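Long-range contacts in putative NADP oxidoreductase BF3122 (Bacteroides fragilis, PDB 3D1L), which is of unproven function but probably binds NADP in a Rossmann domain and acts as an oxidoreductase: residues A22-K27 against Q124-Q129; I16-L21 against V37-R42. One frame throughout, in Å; residues are numbered along the deposited sequence.

Interaction 1 (A22-K27 against Q124-Q129). With MPR (2-mercapto-propion aldehyde), chain E.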
loop_
_atom_site.group_PDB
_atom_site.type_symbol
_atom_site.label_atom_id
_atom_site.label_comp_id
_atom_site.label_asym_id
_atom_site.label_seq_id
_atom_site.Cartn_x
_atom_site.Cartn_y
_atom_site.Cartn_z
ATOM N N ALA B 22 5.710 20.884 2.908
ATOM C CA ALA B 22 5.980 22.236 2.420
ATOM C C ALA B 22 6.316 22.236 0.911
ATOM O O ALA B 22 5.847 23.096 0.170
ATOM C CB ALA B 22 7.087 22.886 3.244
ATOM N N THR B 23 7.097 21.258 0.463
ATOM C CA THR B 23 7.452 21.111 -0.949
ATOM C C THR B 23 6.201 20.975 -1.813
ATOM O O THR B 23 6.010 21.727 -2.770
ATOM C CB THR B 23 8.410 19.900 -1.131
ATOM O OG1 THR B 23 9.663 20.192 -0.490
ATOM C CG2 THR B 23 8.652 19.559 -2.602
ATOM N N ASN B 24 5.323 20.056 -1.441
ATOM C CA ASN B 24 4.087 19.842 -2.171
ATOM C C ASN B 24 3.130 21.040 -2.099
ATOM O O ASN B 24 2.563 21.437 -3.103
ATOM C CB ASN B 24 3.405 18.556 -1.676
ATOM C CG ASN B 24 4.080 17.292 -2.216
ATOM O OD1 ASN B 24 3.895 16.931 -3.378
ATOM N ND2 ASN B 24 4.868 16.618 -1.372
ATOM N N LEU B 25 2.969 21.612 -0.911
ATOM C CA LEU B 25 2.118 22.778 -0.735
ATOM C C LEU B 25 2.685 23.957 -1.503
ATOM O O LEU B 25 1.946 24.715 -2.082
ATOM C CB LEU B 25 1.964 23.131 0.746
ATOM C CG LEU B 25 1.123 24.356 1.131
ATOM C CD1 LEU B 25 -0.323 24.295 0.574
ATOM C CD2 LEU B 25 1.080 24.523 2.639
ATOM N N ALA B 26 4.000 24.125 -1.505
ATOM C CA ALA B 26 4.598 25.223 -2.296
ATOM C C ALA B 26 4.370 25.061 -3.786
ATOM O O ALA B 26 4.035 26.025 -4.451
ATOM C CB ALA B 26 6.100 25.406 -1.980
ATOM N N LYS B 27 4.531 23.850 -4.307
ATOM C CA LYS B 27 4.324 23.598 -5.745
ATOM C C LYS B 27 2.873 23.862 -6.191
ATOM O O LYS B 27 2.645 24.468 -7.229
ATOM C CB LYS B 27 4.763 22.177 -6.119
ATOM C CG LYS B 27 6.304 22.002 -6.179
ATOM C CD LYS B 27 6.728 20.516 -5.990
ATOM C CE LYS B 27 6.569 19.681 -7.250
ATOM N NZ LYS B 27 7.219 18.329 -7.152
ATOM N N GLN B 124 -2.620 14.762 4.273
ATOM C CA GLN B 124 -2.324 13.832 3.198
ATOM C C GLN B 124 -0.925 13.343 3.468
ATOM O O GLN B 124 -0.162 14.007 4.152
ATOM C CB GLN B 124 -2.403 14.543 1.825
ATOM C CG GLN B 124 -2.308 13.645 0.566
ATOM C CD GLN B 124 -3.177 12.399 0.658
ATOM O OE1 GLN B 124 -2.863 11.464 1.402
ATOM N NE2 GLN B 124 -4.284 12.386 -0.079
ATOM N N THR B 125 -0.594 12.175 2.940
ATOM C CA THR B 125 0.752 11.672 3.014
ATOM C C THR B 125 1.541 12.368 1.886
ATOM O O THR B 125 1.108 12.389 0.722
ATOM C CB THR B 125 0.744 10.132 2.964
ATOM O OG1 THR B 125 2.070 9.627 2.975
ATOM C CG2 THR B 125 0.007 9.605 1.748
ATOM N N PHE B 126 2.668 12.983 2.235
ATOM C CA PHE B 126 3.445 13.768 1.240
ATOM C C PHE B 126 4.847 13.225 1.127
ATOM O O PHE B 126 5.422 12.799 2.110
ATOM C CB PHE B 126 3.559 15.240 1.652
ATOM C CG PHE B 126 2.263 15.998 1.607
ATOM C CD1 PHE B 126 1.658 16.314 0.386
ATOM C CD2 PHE B 126 1.654 16.402 2.775
ATOM C CE1 PHE B 126 0.497 17.023 0.346
ATOM C CE2 PHE B 126 0.476 17.117 2.737
ATOM C CZ PHE B 126 -0.102 17.431 1.527
ATOM N N SER B 127 5.399 13.245 -0.070
ATOM C CA SER B 127 6.793 12.879 -0.288
ATOM C C SER B 127 7.282 13.829 -1.354
ATOM O O SER B 127 6.507 14.248 -2.206
ATOM C CB SER B 127 6.932 11.434 -0.783
ATOM O OG SER B 127 6.662 10.495 0.255
ATOM N N LYS B 128 8.561 14.172 -1.295
ATOM C CA LYS B 128 9.148 15.139 -2.223
ATOM C C LYS B 128 9.130 14.677 -3.681
ATOM O O LYS B 128 8.801 15.460 -4.573
ATOM C CB LYS B 128 10.583 15.487 -1.807
ATOM C CG LYS B 128 10.622 16.515 -0.697
ATOM C CD LYS B 128 12.022 16.949 -0.400
ATOM C CE LYS B 128 12.072 17.623 0.959
ATOM N NZ LYS B 128 13.479 17.788 1.427
ATOM N N GLN B 129 9.455 13.410 -3.903
ATOM C CA GLN B 129 9.577 12.814 -5.232
ATOM C C GLN B 129 8.230 12.389 -5.828
ATOM O O GLN B 129 8.196 11.694 -6.846
ATOM C CB GLN B 129 10.460 11.557 -5.171
ATOM C CG GLN B 129 11.703 11.625 -4.286
ATOM C CD GLN B 129 12.243 10.235 -3.946
ATOM O OE1 GLN B 129 12.498 9.921 -2.780
ATOM N NE2 GLN B 129 12.407 9.395 -4.966
HETATM C C1 MPR E . 0.182 12.108 9.503
HETATM O O MPR E . 1.173 11.677 10.157
HETATM C C2 MPR E . -0.630 11.359 8.490
HETATM C C3 MPR E . -1.427 12.184 7.490
HETATM S S3 MPR E . -1.691 11.283 5.931
HETATM O O HOH W 1 6.297 16.549 -5.092
#
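Asn24, on helix 20-31, reaches from the helix to the loop 124-129 and carries most of what passes between them. Its CB sits 3.5 Å from CD1 of the Phe126 ring, and CG follows at 3.7 Å from the same CD1, so the side chain runs past the ring in the opposite sense, with the amide and ring planes only 28° apart. At the end of the chain the two amide atoms part ways. ND2 gives a nearly straight hydrogen bond to Ser127 O (3.0 Å, 172°); the acceptor lies in the amide plane of Asn24, whereas the nitrogen comes in from above the carbonyl plane. The same ND2 also bonds Asn20 O one turn earlier, which fixes the rotation of the amide. OD1 faces a water 3.0 Å away, and this water also lies 2.9 Å from Lys27 NZ, whose bond it accepts, and within hydrogen-bonding distance of Lys128 O. The Lys27 ammonium also has a salt bridge to Glu131.

Beside this polar centre, the methylenes of Lys128 cross Thr23 at about a right angle, CG lying 3.8 Å from Thr23 OG1. That hydroxyl is itself hydrogen-bonded to the carbonyl oxygen of the N-cap residue Gly19, just before the helix. At the other end of the loop, Thr125 N bonds Gln124 OE1, and the bound 2-mercapto-propion aldehyde places S3 3.3 Å from Thr125 N. The arrangement is a helix-to-loop contact in which the first helix of a Rossmann-type domain packs against a loop whose Gln124 and Thr125 line the ligand pocket.

Interaction 2 (I16-L21 against V37-R42)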
loop_
_atom_site.group_PDB
_atom_site.type_symbol
_atom_site.label_atom_id
_atom_site.label_comp_id
_atom_site.label_asym_id
_atom_site.label_seq_id
_atom_site.Cartn_x
_atom_site.Cartn_y
_atom_site.Cartn_z
ATOM N N ILE B 16 8.689 28.789 5.806
ATOM C CA ILE B 16 9.690 28.559 6.835
ATOM C C ILE B 16 9.675 27.050 7.040
ATOM O O ILE B 16 8.797 26.500 7.744
ATOM C CB ILE B 16 9.405 29.334 8.176
ATOM C CG1 ILE B 16 9.251 30.866 7.994
ATOM C CG2 ILE B 16 10.466 29.050 9.195
ATOM C CD1 ILE B 16 10.414 31.590 7.329
ATOM N N GLY B 17 10.618 26.374 6.397
ATOM C CA GLY B 17 10.605 24.916 6.361
ATOM C C GLY B 17 10.336 24.431 4.937
ATOM O O GLY B 17 9.467 24.973 4.237
ATOM N N ALA B 18 11.077 23.410 4.506
ATOM C CA ALA B 18 11.068 22.994 3.108
ATOM C C ALA B 18 10.950 21.468 2.972
ATOM O O ALA B 18 11.434 20.914 1.986
ATOM C CB ALA B 18 12.329 23.502 2.402
ATOM N N GLY B 19 10.303 20.808 3.946
ATOM C CA GLY B 19 10.197 19.340 3.982
ATOM C C GLY B 19 9.167 18.841 2.987
ATOM O O GLY B 19 8.828 19.570 2.036
ATOM N N ASN B 20 8.636 17.634 3.218
ATOM C CA ASN B 20 7.711 16.965 2.273
ATOM C C ASN B 20 6.422 17.719 2.019
ATOM O O ASN B 20 6.084 18.001 0.875
ATOM C CB ASN B 20 7.374 15.546 2.728
ATOM C CG ASN B 20 8.580 14.628 2.744
ATOM O OD1 ASN B 20 9.604 14.909 2.135
ATOM N ND2 ASN B 20 8.458 13.523 3.460
ATOM N N LEU B 21 5.717 18.058 3.093
ATOM C CA LEU B 21 4.454 18.810 3.036
ATOM C C LEU B 21 4.684 20.180 2.437
ATOM O O LEU B 21 3.960 20.600 1.539
ATOM C CB LEU B 21 3.809 18.908 4.446
ATOM C CG LEU B 21 2.493 19.702 4.657
ATOM C CD1 LEU B 21 1.764 19.239 5.929
ATOM C CD2 LEU B 21 2.693 21.219 4.679
ATOM N N VAL B 37 7.953 34.118 -2.356
ATOM C CA VAL B 37 9.082 35.028 -2.502
ATOM C C VAL B 37 10.397 34.386 -2.084
ATOM O O VAL B 37 11.436 34.638 -2.720
ATOM C CB VAL B 37 8.849 36.423 -1.843
ATOM C CG1 VAL B 37 7.560 37.046 -2.386
ATOM C CG2 VAL B 37 8.778 36.316 -0.349
ATOM N N GLN B 38 10.354 33.555 -1.034
ATOM C CA GLN B 38 11.523 32.806 -0.614
ATOM C C GLN B 38 11.195 31.667 0.317
ATOM O O GLN B 38 10.114 31.587 0.906
ATOM C CB GLN B 38 12.602 33.691 0.026
ATOM C CG GLN B 38 12.267 34.115 1.397
ATOM C CD GLN B 38 13.444 34.490 2.252
ATOM O OE1 GLN B 38 13.281 34.598 3.445
ATOM N NE2 GLN B 38 14.613 34.720 1.668
ATOM N N VAL B 39 12.168 30.779 0.433
ATOM C CA VAL B 39 12.054 29.567 1.203
ATOM C C VAL B 39 13.186 29.615 2.212
ATOM O O VAL B 39 14.323 29.920 1.854
ATOM C CB VAL B 39 12.258 28.334 0.255
ATOM C CG1 VAL B 39 12.424 27.010 1.035
ATOM C CG2 VAL B 39 11.120 28.245 -0.773
ATOM N N TYR B 40 12.866 29.293 3.467
ATOM C CA TYR B 40 13.863 29.070 4.496
ATOM C C TYR B 40 13.930 27.573 4.822
ATOM O O TYR B 40 12.896 26.893 4.912
ATOM C CB TYR B 40 13.537 29.863 5.772
ATOM C CG TYR B 40 14.267 29.299 6.956
ATOM C CD1 TYR B 40 15.554 29.746 7.281
ATOM C CD2 TYR B 40 13.705 28.259 7.713
ATOM C CE1 TYR B 40 16.243 29.209 8.343
ATOM C CE2 TYR B 40 14.398 27.692 8.772
ATOM C CZ TYR B 40 15.666 28.175 9.075
ATOM O OH TYR B 40 16.349 27.639 10.131
ATOM N N SER B 41 15.143 27.055 5.015
ATOM C CA SER B 41 15.312 25.710 5.562
ATOM C C SER B 41 16.573 25.698 6.364
ATOM O O SER B 41 17.449 26.527 6.127
ATOM C CB SER B 41 15.412 24.681 4.437
ATOM O OG SER B 41 15.501 23.367 4.945
ATOM N N ARG B 42 16.672 24.760 7.307
ATOM C CA ARG B 42 17.892 24.633 8.093
ATOM C C ARG B 42 19.088 24.170 7.240
ATOM O O ARG B 42 20.224 24.578 7.498
ATOM C CB ARG B 42 17.649 23.777 9.356
ATOM C CG ARG B 42 17.036 24.617 10.486
ATOM C CD ARG B 42 16.129 23.865 11.493
ATOM N NE ARG B 42 14.965 23.212 10.888
ATOM C CZ ARG B 42 14.781 21.891 10.855
ATOM N NH1 ARG B 42 15.669 21.061 11.403
ATOM N NH2 ARG B 42 13.694 21.393 10.276
HETATM O O HOH W 2 13.296 22.325 6.339
#
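Ile16 and Tyr40 are paired as neighbours in parallel strands, their CA atoms 4.8 Å apart, and just beyond them Gly17 N donates a hydrogen bond to Tyr40 O (2.8 Å, 151°). The side chains of the pair lie on one face of the sheet. Ile16 points its CG2 methyl at CD2 of the Tyr40 ring, 3.6 Å away, with the two side chains crossing obliquely, while CD1 on its other branch rests against Tyr40 CB at 3.9 Å. Tyr40 holds CG anti to the backbone N (chi1 161°), a turn that brings CD2 beside the Ile16 methyl, with Gly17 N at the ring edge, near its plane. Helix 78-89 covers this face through Ile88 on Ile16 and Leu84 on Tyr40.

Past the bridge the chain of 16-21 leaves the strand, and Ala18 turns its methyl back toward the other segment. Its CB meets Val39 CG1 at 3.8 Å and Ser41 CB at 3.9 Å; Leu50 of helix 44-53 packs against both Ala18 and Val39. A water accepts a bond from Ala18 N (3.1 Å) and is 2.8 Å from Ser41 OG, linking the two segments just past the strands, beyond the Gly17 N to Tyr40 O bond. Gly17 has a positive phi (113°), at which a side chain would be pressed against the preceding carbonyl oxygen, and Gly19 occupies the N-cap position of helix 20-31. Strand, glycine-rich turn and helix, followed by a parallel strand, form the first beta-alpha-beta unit of a Rossmann fold, and the turn fits the GxGxxA pattern associated with dinucleotide binding.

In the fold
Both contacts are largely buried, their centres about 11 Å apart, but all six touching residues of interaction 2 are buried, whereas in interaction 1 Lys27 and Lys128 are partly exposed. Both depend on helix 20-31: interaction 2 includes its start and the turn before it, interaction 1 the residues that follow. Interaction 2 lies within the beta-alpha-beta unit and is mainly apolar packing around one backbone bond, whereas interaction 1 joins that unit to the loop after strand 117-122 through an amide, a lysine and a shared water. The two touch where Ala22 CB packs on Gly17 O. Interaction 1 also borders the second subunit, whose Lys216 bonds Thr125 OG1, while interaction 2 meets that subunit through Asn20.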